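AT5G66160 protein (Arabidopsis thaliana, PDB 7BVW) probably acts as a sorting receptor for proteins bound for the protein storage vacuole, and has the zinc-binding RING-H2 E3 ligase domain described here. Local coordinates at residues R45-Q50 against H74-E79; K9-L14 against S60-W65; P15-T20 against Q50-L55. All blocks are in the same frame, centred on the assembly; numbering follows the deposited sequence.

How the interactions relate
All three contacts are mostly apolar packing between side chains, without polar bonds across them. Interactions 1 and 3 lie at the surface. Interaction 2 is partly buried, and two of its four touching residues, Val11 and Leu62, are buried. Interactions 1 and 3 share Gln50 and both reach the three-stranded sheet and the zinc ion of chain D. Interaction 3 joins side chains of the two outer strands across the middle strand 43-46. Interaction 2 sets helix 8-11 on helix 55-65, and Leu14 there also touches Leu47 of interaction 1. Interaction 1 sets a histidine ring against a zinc-binding turn, interaction 3 a phenylalanine edge and a cysteine against aliphatic groups, interaction 2 methyls against methyls.

Interaction 1 of 3, residues R45-Q50 against H74-E79; sequences RLLPCQ and HDIRTE. With ZN (zinc ion), chain D.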
loop_
_atom_site.group_PDB
_atom_site.type_symbol
_atom_site.label_atom_id
_atom_site.label_comp_id
_atom_site.label_asym_id
_atom_site.label_seq_id
_atom_site.Cartn_x
_atom_site.Cartn_y
_atom_site.Cartn_z
ATOM N N ARG A 45 -4.313 -0.191 -2.031
ATOM C CA ARG A 45 -3.738 1.138 -1.904
ATOM C C ARG A 45 -2.475 1.230 -2.744
ATOM O O ARG A 45 -1.798 0.227 -2.992
ATOM C CB ARG A 45 -3.406 1.486 -0.448
ATOM C CG ARG A 45 -4.532 2.158 0.318
ATOM C CD ARG A 45 -3.974 3.043 1.424
ATOM N NE ARG A 45 -4.836 3.082 2.603
ATOM C CZ ARG A 45 -5.940 3.815 2.703
ATOM N NH1 ARG A 45 -6.333 4.570 1.686
ATOM N NH2 ARG A 45 -6.659 3.784 3.819
ATOM N N LEU A 46 -2.162 2.447 -3.176
ATOM C CA LEU A 46 -0.993 2.714 -4.000
ATOM C C LEU A 46 -0.038 3.636 -3.256
ATOM O O LEU A 46 -0.459 4.653 -2.694
ATOM C CB LEU A 46 -1.394 3.346 -5.335
ATOM C CG LEU A 46 -0.237 3.584 -6.301
ATOM C CD1 LEU A 46 0.369 2.258 -6.728
ATOM C CD2 LEU A 46 -0.693 4.394 -7.508
ATOM N N LEU A 47 1.240 3.276 -3.255
ATOM C CA LEU A 47 2.315 4.086 -2.709
ATOM C C LEU A 47 2.972 4.900 -3.814
ATOM O O LEU A 47 2.924 4.521 -4.987
ATOM C CB LEU A 47 3.356 3.193 -2.022
ATOM C CG LEU A 47 2.892 2.408 -0.789
ATOM C CD1 LEU A 47 4.076 1.761 -0.077
ATOM C CD2 LEU A 47 2.111 3.304 0.169
ATOM N N PRO A 48 3.600 6.031 -3.479
ATOM C CA PRO A 48 4.182 6.883 -4.532
ATOM C C PRO A 48 5.280 6.208 -5.333
ATOM O O PRO A 48 5.559 6.645 -6.456
ATOM C CB PRO A 48 4.720 8.089 -3.751
ATOM C CG PRO A 48 4.889 7.598 -2.355
ATOM C CD PRO A 48 3.775 6.617 -2.141
ATOM N N CYS A 49 5.905 5.159 -4.802
ATOM C CA CYS A 49 6.931 4.419 -5.524
ATOM C C CYS A 49 6.354 3.477 -6.572
ATOM O O CYS A 49 7.127 2.756 -7.217
ATOM C CB CYS A 49 7.792 3.631 -4.538
ATOM S SG CYS A 49 6.822 2.618 -3.404
ATOM N N GLN A 50 5.025 3.465 -6.738
ATOM C CA GLN A 50 4.280 2.714 -7.752
ATOM C C GLN A 50 4.068 1.249 -7.384
ATOM O O GLN A 50 3.806 0.425 -8.267
ATOM C CB GLN A 50 4.932 2.796 -9.140
ATOM C CG GLN A 50 5.104 4.212 -9.671
ATOM C CD GLN A 50 3.801 4.979 -9.708
ATOM O OE1 GLN A 50 2.943 4.732 -10.555
ATOM N NE2 GLN A 50 3.640 5.915 -8.779
ATOM N N HIS A 74 11.359 2.584 -0.330
ATOM C CA HIS A 74 11.220 4.018 -0.546
ATOM C C HIS A 74 10.662 4.676 0.709
ATOM O O HIS A 74 9.554 4.357 1.147
ATOM C CB HIS A 74 10.309 4.284 -1.743
ATOM C CG HIS A 74 9.787 5.687 -1.809
ATOM N ND1 HIS A 74 10.482 6.713 -2.412
ATOM C CD2 HIS A 74 8.636 6.230 -1.349
ATOM C CE1 HIS A 74 9.779 7.829 -2.321
ATOM N NE2 HIS A 74 8.656 7.564 -1.680
ATOM N N ASP A 75 11.428 5.597 1.282
ATOM C CA ASP A 75 11.071 6.194 2.560
ATOM C C ASP A 75 10.022 7.281 2.386
ATOM O O ASP A 75 10.093 8.099 1.465
ATOM C CB ASP A 75 12.310 6.772 3.239
ATOM C CG ASP A 75 13.302 5.702 3.633
ATOM O OD1 ASP A 75 12.859 4.622 4.079
ATOM O OD2 ASP A 75 14.518 5.937 3.489
ATOM N N ILE A 76 9.051 7.286 3.291
ATOM C CA ILE A 76 7.967 8.260 3.291
ATOM C C ILE A 76 8.191 9.225 4.445
ATOM O O ILE A 76 8.323 8.802 5.601
ATOM C CB ILE A 76 6.599 7.569 3.411
ATOM C CG1 ILE A 76 6.378 6.625 2.230
ATOM C CG2 ILE A 76 5.486 8.601 3.505
ATOM C CD1 ILE A 76 5.135 5.776 2.362
ATOM N N ARG A 77 8.238 10.521 4.132
ATOM C CA ARG A 77 8.345 11.581 5.135
ATOM C C ARG A 77 9.613 11.426 5.977
ATOM O O ARG A 77 9.570 11.243 7.196
ATOM C CB ARG A 77 7.096 11.622 6.022
ATOM C CG ARG A 77 5.832 11.991 5.276
ATOM C CD ARG A 77 4.633 12.035 6.203
ATOM N NE ARG A 77 4.701 13.153 7.138
ATOM C CZ ARG A 77 4.309 14.390 6.854
ATOM N NH1 ARG A 77 3.823 14.679 5.655
ATOM N NH2 ARG A 77 4.407 15.341 7.770
ATOM N N THR A 78 10.755 11.495 5.295
ATOM C CA THR A 78 12.025 11.581 6.005
ATOM C C THR A 78 12.165 12.934 6.692
ATOM O O THR A 78 12.526 13.009 7.872
ATOM C CB THR A 78 13.184 11.337 5.036
ATOM O OG1 THR A 78 13.279 9.935 4.749
ATOM C CG2 THR A 78 14.495 11.823 5.633
ATOM N N GLU A 79 11.872 14.012 5.970
ATOM C CA GLU A 79 11.809 15.352 6.530
ATOM C C GLU A 79 10.390 15.885 6.388
ATOM O O GLU A 79 9.669 15.532 5.449
ATOM C CB GLU A 79 12.800 16.299 5.841
HETATM ZN ZN ZN D . 7.893 0.602 -3.383
#
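Cys49 and His74 make the closest backbone approach, with CA atoms 6.6 Å apart. Segment 45-50 leaves strand 43-46 and closes a type I beta turn from Leu47 to Gln50, with a bond from Gln50 N to Leu47 O. Segment 74-79 is an irregular tail. The His74 side chain lies beside this turn. His74 CB meets Cys49 CB at 3.8 Å, and the ring atom NE2 meets Pro48 CG, also at 3.8 Å. Both carbons reach the ring obliquely, and the proline and histidine side chains cross near a right angle. The ring is carried there by a chi1 of 163°, with CG anti to the backbone N. An alanine here would keep the CB contact with Cys49 but would probably leave Pro48 CG without its ring partner and open a gap beside the turn. Cys49 SG points to the zinc ion of chain D and binds it at 2.3 Å. His51, Cys69 and Cys72 complete this site. Gln50 folds back on its own turn, its NE2 bonded to Pro48 O at 3.1 Å from above the carbonyl plane. Further along the tail, Ile76 CD1 comes loosely to Leu47 CD2, at 4.5 Å. Leu47 also packs on Ile58 and Leu62 of helix 55-65 and on Phe53 of strand 52-54. The tail is thus laid beside the zinc-binding turn, next to the core between sheet and helix.

Interaction 2 of 3, residues K9-L14 against S60-W65; sequences KLVHTL and SWLTKW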
loop_
_atom_site.group_PDB
_atom_site.type_symbol
_atom_site.label_atom_id
_atom_site.label_comp_id
_atom_site.label_asym_id
_atom_site.label_seq_id
_atom_site.Cartn_x
_atom_site.Cartn_y
_atom_site.Cartn_z
ATOM N N LYS A 9 -3.978 8.920 10.346
ATOM C CA LYS A 9 -4.772 9.909 9.625
ATOM C C LYS A 9 -4.103 10.317 8.319
ATOM O O LYS A 9 -4.788 10.677 7.355
ATOM C CB LYS A 9 -5.010 11.135 10.505
ATOM N N LEU A 10 -2.771 10.265 8.268
ATOM C CA LEU A 10 -2.056 10.550 7.030
ATOM C C LEU A 10 -2.091 9.357 6.084
ATOM O O LEU A 10 -2.319 9.517 4.880
ATOM C CB LEU A 10 -0.612 10.944 7.338
ATOM C CG LEU A 10 -0.220 12.374 6.968
ATOM C CD1 LEU A 10 -1.051 13.372 7.749
ATOM C CD2 LEU A 10 1.261 12.600 7.216
ATOM N N VAL A 11 -1.868 8.151 6.616
ATOM C CA VAL A 11 -1.864 6.950 5.786
ATOM C C VAL A 11 -3.208 6.761 5.095
ATOM O O VAL A 11 -3.269 6.283 3.954
ATOM C CB VAL A 11 -1.493 5.720 6.637
ATOM C CG1 VAL A 11 -1.473 4.453 5.787
ATOM C CG2 VAL A 11 -0.149 5.934 7.307
ATOM N N HIS A 12 -4.298 7.150 5.755
ATOM C CA HIS A 12 -5.641 6.957 5.228
ATOM C C HIS A 12 -5.983 7.904 4.083
ATOM O O HIS A 12 -7.053 7.755 3.483
ATOM C CB HIS A 12 -6.666 7.105 6.359
ATOM C CG HIS A 12 -6.537 6.064 7.427
ATOM N ND1 HIS A 12 -7.133 6.182 8.665
ATOM C CD2 HIS A 12 -5.874 4.884 7.442
ATOM C CE1 HIS A 12 -6.843 5.120 9.395
ATOM N NE2 HIS A 12 -6.081 4.316 8.675
ATOM N N THR A 13 -5.114 8.863 3.761
ATOM C CA THR A 13 -5.329 9.726 2.608
ATOM C C THR A 13 -4.644 9.210 1.348
ATOM O O THR A 13 -4.862 9.773 0.269
ATOM C CB THR A 13 -4.836 11.150 2.897
ATOM O OG1 THR A 13 -3.414 11.136 3.088
ATOM C CG2 THR A 13 -5.508 11.710 4.142
ATOM N N LEU A 14 -3.824 8.166 1.466
ATOM C CA LEU A 14 -3.175 7.582 0.303
ATOM C C LEU A 14 -4.221 7.087 -0.695
ATOM O O LEU A 14 -5.322 6.683 -0.306
ATOM C CB LEU A 14 -2.267 6.431 0.725
ATOM C CG LEU A 14 -0.876 6.808 1.239
ATOM C CD1 LEU A 14 -0.220 5.613 1.903
ATOM C CD2 LEU A 14 -0.006 7.319 0.096
ATOM N N SER A 60 -1.521 -1.471 7.922
ATOM C CA SER A 60 -0.909 -2.068 9.103
ATOM C C SER A 60 0.596 -1.846 9.109
ATOM O O SER A 60 1.181 -1.514 10.145
ATOM C CB SER A 60 -1.233 -3.561 9.153
ATOM O OG SER A 60 -0.328 -4.248 9.999
ATOM N N TRP A 61 1.238 -2.026 7.953
ATOM C CA TRP A 61 2.691 -1.895 7.879
ATOM C C TRP A 61 3.134 -0.469 8.181
ATOM O O TRP A 61 4.081 -0.250 8.943
ATOM C CB TRP A 61 3.189 -2.326 6.501
ATOM C CG TRP A 61 4.647 -2.049 6.298
ATOM C CD1 TRP A 61 5.198 -1.017 5.595
ATOM C CD2 TRP A 61 5.743 -2.809 6.819
ATOM N NE1 TRP A 61 6.569 -1.091 5.640
ATOM C CE2 TRP A 61 6.929 -2.184 6.383
ATOM C CE3 TRP A 61 5.838 -3.960 7.606
ATOM C CZ2 TRP A 61 8.193 -2.669 6.709
ATOM C CZ3 TRP A 61 7.092 -4.440 7.929
ATOM C CH2 TRP A 61 8.254 -3.794 7.483
ATOM N N LEU A 62 2.457 0.515 7.593
ATOM C CA LEU A 62 2.904 1.898 7.704
ATOM C C LEU A 62 2.580 2.515 9.060
ATOM O O LEU A 62 3.280 3.438 9.492
ATOM C CB LEU A 62 2.286 2.743 6.585
ATOM C CG LEU A 62 2.782 2.468 5.162
ATOM C CD1 LEU A 62 2.149 3.434 4.167
ATOM C CD2 LEU A 62 4.299 2.555 5.109
ATOM N N THR A 63 1.537 2.040 9.741
ATOM C CA THR A 63 1.154 2.628 11.020
ATOM C C THR A 63 1.798 1.934 12.213
ATOM O O THR A 63 1.939 2.550 13.277
ATOM C CB THR A 63 -0.369 2.600 11.191
ATOM O OG1 THR A 63 -0.843 1.250 11.107
ATOM C CG2 THR A 63 -1.041 3.434 10.111
ATOM N N LYS A 64 2.199 0.674 12.064
ATOM C CA LYS A 64 2.708 -0.103 13.184
ATOM C C LYS A 64 4.164 -0.525 13.050
ATOM O O LYS A 64 4.853 -0.632 14.068
ATOM C CB LYS A 64 1.849 -1.358 13.390
ATOM C CG LYS A 64 0.402 -1.071 13.769
ATOM C CD LYS A 64 -0.382 -2.358 13.984
ATOM C CE LYS A 64 -1.849 -2.067 14.271
ATOM N NZ LYS A 64 -2.633 -3.317 14.468
ATOM N N TRP A 65 4.659 -0.753 11.837
ATOM C CA TRP A 65 5.945 -1.419 11.669
ATOM C C TRP A 65 7.004 -0.576 10.978
ATOM O O TRP A 65 8.168 -0.612 11.387
ATOM C CB TRP A 65 5.754 -2.733 10.896
ATOM C CG TRP A 65 4.909 -3.732 11.630
ATOM C CD1 TRP A 65 3.553 -3.871 11.556
ATOM C CD2 TRP A 65 5.365 -4.726 12.558
ATOM N NE1 TRP A 65 3.138 -4.893 12.376
ATOM C CE2 TRP A 65 4.230 -5.434 13.001
ATOM C CE3 TRP A 65 6.623 -5.090 13.054
ATOM C CZ2 TRP A 65 4.315 -6.481 13.913
ATOM C CZ3 TRP A 65 6.705 -6.131 13.958
ATOM C CH2 TRP A 65 5.558 -6.816 14.378
#
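Val11 meets Leu62 and Thr63 with both of its methyl groups. CG2 does most of the touching. It lies 3.9 Å from Thr63 CG2 and 4.1 Å from Leu62 CB. The other branch, CG1, stands anti to the backbone N (chi1 -180°) and approaches Leu62 CD1 at 4.1 Å. The two branches of Val11 therefore meet different parts of Leu62, one near its base and one at a terminal methyl. Leu14 supplies a second point of contact. Its CD1 methyl meets Leu62 CD1 at 3.9 Å, the two side chains crossing at about a right angle. Leu62 CD1 is thus touched by both Val11 and Leu14.

Thr63 divides its side chain between two tasks. Its methyl faces Val11, while OG1 bonds to Asp59 O one turn earlier in the same helix. A chi1 of 58° permits both, with OG1 set between the backbone N and the carbonyl carbon. The polar end is so satisfied within its own helix, and carbon is presented to Val11.

A type I beta turn from Val11 to Leu14 brings the two together, with Leu14 N bonded to Val11 O. Leu10 O accepts from both Thr13 N and Thr13 OG1, the latter at 2.7 Å in the carbonyl plane and on a lone pair. Farther out, Leu6 touches Val11 and makes a backbone bond with Leu62, while Leu47 packs on Leu14. This is apolar packing of a short N-terminal helix and the turn beside it against helix 55-65, the helix that follows the strands in this RING finger.

Interaction 3 of 3, residues P15-T20 against Q50-L55; sequences PCFTFT and QHAFHL. With ZN (zinc ion), chain D; ZN (zinc ion), chain C.
The first torsions of Phe17 and Leu55 bring their ends to Ala52 and Cys16. The CB of Phe17 points away from segment 50-55, yet chi1 of 57° sets CG between the backbone N and the carbonyl carbon and swings the ring back toward Ala52. In Leu55, chi1 of -180° places CG anti to the backbone N and carries the branched end toward Cys16, where CD1 does the touching. The contact belongs to the small three-stranded antiparallel sheet of the RING-H2 domain. Strands 16-18 and 52-54 are its outer members, and strand 43-46 runs between them. The outer strands therefore do not pair with each other. Backbone bonds instead join Phe17 to Leu44, and Phe53 to Arg45, on the middle strand.

Ala52 CB lies at the edge of the Phe17 ring, near its plane, and touches CZ. The same ring also packs on Ala23 and Ala27 of helix 21-27. At the other end of the contact, Leu55 opens helix 55-65, with His54 at its N-cap position. Leu55 and Cys16 both also lie on Arg45.

Segment 50-55 links two zinc sites of this C3H2C3 finger. His51 ND1 binds the zinc ion of chain D at 2.0 Å, joining Cys49 in the site of interaction 1. His54 binds the zinc ion of chain C with Cys31, Cys34 and Cys57. Its ND1 is 2.3 Å from the metal. His54 NE2 is hydrogen-bonded to Glu42, so both ring nitrogens of His54 have a partner, which is likely to limit its rotation. The tightest touch between the two segments is Cys16 CB against Leu55 CD1, at 3.7 Å.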
loop_
_atom_site.group_PDB
_atom_site.type_symbol
_atom_site.label_atom_id
_atom_site.label_comp_id
_atom_site.label_asym_id
_atom_site.label_seq_id
_atom_site.Cartn_x
_atom_site.Cartn_y
_atom_site.Cartn_z
ATOM N N PRO A 15 -3.907 7.115 -1.990
ATOM C CA PRO A 15 -4.880 6.669 -2.994
ATOM C C PRO A 15 -5.240 5.203 -2.809
ATOM O O PRO A 15 -4.388 4.366 -2.502
ATOM C CB PRO A 15 -4.152 6.906 -4.322
ATOM C CG PRO A 15 -3.099 7.917 -4.007
ATOM C CD PRO A 15 -2.667 7.613 -2.609
ATOM N N CYS A 16 -6.521 4.899 -3.000
ATOM C CA CYS A 16 -7.021 3.539 -2.887
ATOM C C CYS A 16 -7.971 3.253 -4.040
ATOM O O CYS A 16 -8.613 4.159 -4.576
ATOM C CB CYS A 16 -7.735 3.303 -1.547
ATOM S SG CYS A 16 -9.302 4.180 -1.360
ATOM N N PHE A 17 -8.058 1.977 -4.411
ATOM C CA PHE A 17 -8.870 1.560 -5.543
ATOM C C PHE A 17 -9.270 0.103 -5.356
ATOM O O PHE A 17 -8.724 -0.611 -4.509
ATOM C CB PHE A 17 -8.125 1.773 -6.867
ATOM C CG PHE A 17 -6.800 1.065 -6.946
ATOM C CD1 PHE A 17 -5.664 1.618 -6.376
ATOM C CD2 PHE A 17 -6.690 -0.145 -7.607
ATOM C CE1 PHE A 17 -4.446 0.969 -6.453
ATOM C CE2 PHE A 17 -5.475 -0.796 -7.689
ATOM C CZ PHE A 17 -4.351 -0.241 -7.110
ATOM N N THR A 18 -10.238 -0.332 -6.160
ATOM C CA THR A 18 -10.767 -1.689 -6.102
ATOM C C THR A 18 -10.142 -2.539 -7.203
ATOM O O THR A 18 -9.969 -2.075 -8.334
ATOM C CB THR A 18 -12.294 -1.680 -6.244
ATOM O OG1 THR A 18 -12.880 -0.953 -5.157
ATOM C CG2 THR A 18 -12.846 -3.097 -6.248
ATOM N N PHE A 19 -9.798 -3.782 -6.865
ATOM C CA PHE A 19 -9.191 -4.700 -7.827
ATOM C C PHE A 19 -10.262 -5.193 -8.792
ATOM O O PHE A 19 -11.020 -6.115 -8.485
ATOM C CB PHE A 19 -8.519 -5.864 -7.107
ATOM C CG PHE A 19 -7.678 -6.730 -8.008
ATOM C CD1 PHE A 19 -6.359 -6.396 -8.280
ATOM C CD2 PHE A 19 -8.206 -7.872 -8.586
ATOM C CE1 PHE A 19 -5.585 -7.188 -9.110
ATOM C CE2 PHE A 19 -7.437 -8.667 -9.414
ATOM C CZ PHE A 19 -6.124 -8.327 -9.677
ATOM N N THR A 20 -10.331 -4.575 -9.966
ATOM C CA THR A 20 -11.254 -4.960 -11.024
ATOM C C THR A 20 -10.472 -5.230 -12.307
ATOM O O THR A 20 -9.237 -5.256 -12.310
ATOM C CB THR A 20 -12.313 -3.876 -11.244
ATOM O OG1 THR A 20 -11.667 -2.615 -11.463
ATOM C CG2 THR A 20 -13.224 -3.768 -10.031
ATOM N N GLN A 50 5.025 3.465 -6.738
ATOM C CA GLN A 50 4.280 2.714 -7.752
ATOM C C GLN A 50 4.068 1.249 -7.384
ATOM O O GLN A 50 3.806 0.425 -8.267
ATOM C CB GLN A 50 4.932 2.796 -9.140
ATOM C CG GLN A 50 5.104 4.212 -9.671
ATOM C CD GLN A 50 3.801 4.979 -9.708
ATOM O OE1 GLN A 50 2.943 4.732 -10.555
ATOM N NE2 GLN A 50 3.640 5.915 -8.779
ATOM N N HIS A 51 4.156 0.895 -6.105
ATOM C CA HIS A 51 3.818 -0.444 -5.636
ATOM C C HIS A 51 2.477 -0.412 -4.918
ATOM O O HIS A 51 2.215 0.488 -4.113
ATOM C CB HIS A 51 4.894 -0.998 -4.700
ATOM C CG HIS A 51 6.222 -1.200 -5.359
ATOM N ND1 HIS A 51 7.347 -0.494 -4.994
ATOM C CD2 HIS A 51 6.605 -2.025 -6.361
ATOM C CE1 HIS A 51 8.368 -0.878 -5.739
ATOM N NE2 HIS A 51 7.944 -1.807 -6.578
ATOM N N ALA A 52 1.633 -1.398 -5.210
ATOM C CA ALA A 52 0.301 -1.479 -4.634
ATOM C C ALA A 52 0.189 -2.686 -3.712
ATOM O O ALA A 52 0.900 -3.683 -3.860
ATOM C CB ALA A 52 -0.767 -1.552 -5.729
ATOM N N PHE A 53 -0.720 -2.575 -2.745
ATOM C CA PHE A 53 -0.925 -3.627 -1.762
ATOM C C PHE A 53 -2.399 -3.690 -1.402
ATOM O O PHE A 53 -3.177 -2.793 -1.734
ATOM C CB PHE A 53 -0.104 -3.386 -0.487
ATOM C CG PHE A 53 1.351 -3.108 -0.733
ATOM C CD1 PHE A 53 1.791 -1.820 -0.992
ATOM C CD2 PHE A 53 2.282 -4.130 -0.681
ATOM C CE1 PHE A 53 3.131 -1.563 -1.214
ATOM C CE2 PHE A 53 3.621 -3.875 -0.901
ATOM C CZ PHE A 53 4.048 -2.589 -1.167
ATOM N N HIS A 54 -2.776 -4.764 -0.712
ATOM C CA HIS A 54 -4.028 -4.768 0.029
ATOM C C HIS A 54 -4.070 -3.547 0.939
ATOM O O HIS A 54 -3.086 -3.230 1.614
ATOM C CB HIS A 54 -4.156 -6.052 0.858
ATOM C CG HIS A 54 -4.608 -7.245 0.074
ATOM N ND1 HIS A 54 -4.071 -8.501 0.256
ATOM C CD2 HIS A 54 -5.563 -7.377 -0.876
ATOM C CE1 HIS A 54 -4.666 -9.354 -0.559
ATOM N NE2 HIS A 54 -5.575 -8.696 -1.258
ATOM N N LEU A 55 -5.209 -2.849 0.937
ATOM C CA LEU A 55 -5.342 -1.645 1.753
ATOM C C LEU A 55 -5.072 -1.945 3.224
ATOM O O LEU A 55 -4.315 -1.226 3.886
ATOM C CB LEU A 55 -6.734 -1.039 1.564
ATOM C CG LEU A 55 -7.061 0.241 2.341
ATOM C CD1 LEU A 55 -7.902 1.159 1.474
ATOM C CD2 LEU A 55 -7.788 -0.058 3.653
HETATM ZN ZN ZN D . 7.893 0.602 -3.383
HETATM ZN ZN ZN C . -2.159 -8.355 1.489
#